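Local coordinates for putative membrane protein mmpL11 (Mycobacterium tuberculosis, PDB 4Y0L) that probably takes part in exporting lipids or related substrates across the mycobacterial envelope as an RND-family membrane transporter, here represented by a periplasmic domain, at residues T68-W71 and M72-L76. Sequence-based numbering, arbitrary orientation.
Sequences TITW and MRTQL
Gln75 lays its CG over one face of the indole of Trp71, one turn earlier in helix 66-80. This is a CH-pi contact, with CG 3.7 Å from the centroid of the six-membered ring and 14° off the ring normal. With CG anti to the backbone N (chi1 -177°), the Trp71 ring lies beside its own carbonyl carbon, on the side where Gln75 follows. Gln75 bends at chi2, and the two side chains cross at about a right angle. The amide is tilted 36° from the ring plane, and its OE1 accepts hydrogen bonds from Arg28 of helix 19-29 and from Arg78 of its own helix. Met72 CG meets the same indole at its edge, in plane, 3.8 Å from Trp71 CE3. Beyond CG the Met72 chain is extended, and the side chain touches Val2 and Val4 of strand 2-7.

On another side of the helix, Ile69 and Arg73 lie side by side and point the same way. The methyl CG2 of Ile69 sits over one face of the Arg73 guanidinium, offset toward its rim and 3.3 Å from CZ. Arg73 NH2 donates to Val87 O, which ties the helix to strand 84-87.

Two regular i to i+4 backbone bonds join the segments: Met72 N donates to Thr68 O and Arg73 N to Ile69 O, both at 2.9 Å. Thr74 OG1 donates to Thr70 O at 2.7 Å, nearly along the C=O axis. Trp71 O accepts a weak bond from Gln75 N. It also takes Thr74 N at 3.2 Å, from well above the carbonyl plane.

The contact is local packing on an amphipathic helix that lies against a four-stranded antiparallel sheet. Carbon of Gln75 and Ile69 packs on flat groups one turn away, consistent with both long side chains, Gln75 and Arg73, being steadied while their polar ends reach helix 19-29 and strand 84-87.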
loop_
_atom_site.group_PDB
_atom_site.type_symbol
_atom_site.label_atom_id
_atom_site.label_comp_id
_atom_site.label_asym_id
_atom_site.label_seq_id
_atom_site.Cartn_x
_atom_site.Cartn_y
_atom_site.Cartn_z
ATOM N N THR A 68 -4.062 -5.015 13.121
ATOM C CA THR A 68 -3.719 -4.984 11.705
ATOM C C THR A 68 -2.882 -3.760 11.352
ATOM O O THR A 68 -1.868 -3.875 10.665
ATOM C CB THR A 68 -4.978 -4.995 10.825
ATOM O OG1 THR A 68 -5.825 -3.893 11.176
ATOM C CG2 THR A 68 -5.727 -6.292 11.012
ATOM N N ILE A 69 -3.308 -2.590 11.820
ATOM C CA ILE A 69 -2.613 -1.345 11.506
ATOM C C ILE A 69 -1.181 -1.381 12.039
ATOM O O ILE A 69 -0.244 -1.009 11.335
ATOM C CB ILE A 69 -3.367 -0.116 12.079
ATOM C CG1 ILE A 69 -4.483 0.326 11.130
ATOM C CG2 ILE A 69 -2.430 1.078 12.267
ATOM C CD1 ILE A 69 -5.520 -0.728 10.822
ATOM N N THR A 70 -1.016 -1.829 13.281
ATOM C CA THR A 70 0.309 -1.900 13.889
ATOM C C THR A 70 1.177 -2.920 13.156
ATOM O O THR A 70 2.385 -2.733 13.012
ATOM C CB THR A 70 0.233 -2.267 15.391
ATOM O OG1 THR A 70 1.552 -2.281 15.951
ATOM C CG2 THR A 70 -0.414 -3.631 15.597
ATOM N N TRP A 71 0.550 -3.995 12.689
ATOM C CA TRP A 71 1.247 -5.022 11.926
ATOM C C TRP A 71 1.754 -4.450 10.603
ATOM O O TRP A 71 2.904 -4.662 10.224
ATOM C CB TRP A 71 0.321 -6.214 11.671
ATOM C CG TRP A 71 0.977 -7.357 10.959
ATOM C CD1 TRP A 71 1.498 -8.482 11.525
ATOM C CD2 TRP A 71 1.175 -7.490 9.544
ATOM N NE1 TRP A 71 2.010 -9.308 10.555
ATOM C CE2 TRP A 71 1.825 -8.723 9.331
ATOM C CE3 TRP A 71 0.868 -6.688 8.441
ATOM C CZ2 TRP A 71 2.173 -9.172 8.059
ATOM C CZ3 TRP A 71 1.217 -7.137 7.177
ATOM C CH2 TRP A 71 1.862 -8.367 6.998
ATOM N N MET A 72 0.888 -3.719 9.910
ATOM C CA MET A 72 1.237 -3.127 8.624
ATOM C C MET A 72 2.330 -2.071 8.763
ATOM O O MET A 72 3.272 -2.033 7.971
ATOM C CB MET A 72 -0.000 -2.508 7.974
ATOM C CG MET A 72 -1.011 -3.526 7.480
ATOM S SD MET A 72 -2.416 -2.761 6.656
ATOM C CE MET A 72 -3.512 -4.166 6.494
ATOM N N ARG A 73 2.204 -1.218 9.775
ATOM C CA ARG A 73 3.182 -0.160 10.011
ATOM C C ARG A 73 4.561 -0.721 10.351
ATOM O O ARG A 73 5.562 -0.008 10.285
ATOM C CB ARG A 73 2.701 0.760 11.135
ATOM C CG ARG A 73 1.583 1.697 10.713
ATOM C CD ARG A 73 0.985 2.431 11.900
ATOM N NE ARG A 73 0.005 3.425 11.471
ATOM C CZ ARG A 73 -0.886 4.001 12.273
ATOM N NH1 ARG A 73 -0.937 3.683 13.560
ATOM N NH2 ARG A 73 -1.732 4.894 11.783
ATOM N N THR A 74 4.602 -2.000 10.709
ATOM C CA THR A 74 5.846 -2.670 11.064
ATOM C C THR A 74 6.440 -3.424 9.876
ATOM O O THR A 74 7.660 -3.518 9.741
ATOM C CB THR A 74 5.626 -3.663 12.228
ATOM O OG1 THR A 74 5.094 -2.967 13.363
ATOM C CG2 THR A 74 6.929 -4.347 12.623
ATOM N N GLN A 75 5.572 -3.950 9.017
ATOM C CA GLN A 75 5.986 -4.897 7.984
ATOM C C GLN A 75 6.091 -4.291 6.586
ATOM O O GLN A 75 6.934 -4.702 5.791
ATOM C CB GLN A 75 5.007 -6.074 7.948
ATOM C CG GLN A 75 4.973 -6.881 9.232
ATOM C CD GLN A 75 6.295 -7.556 9.531
ATOM O OE1 GLN A 75 6.978 -8.034 8.626
ATOM N NE2 GLN A 75 6.665 -7.591 10.807
ATOM N N LEU A 76 5.233 -3.322 6.284
ATOM C CA LEU A 76 5.162 -2.766 4.936
ATOM C C LEU A 76 6.340 -1.857 4.562
ATOM O O LEU A 76 6.702 -1.784 3.386
ATOM C CB LEU A 76 3.851 -1.999 4.758
ATOM C CG LEU A 76 2.564 -2.811 4.948
ATOM C CD1 LEU A 76 1.350 -1.962 4.604
ATOM C CD2 LEU A 76 2.563 -4.093 4.125
#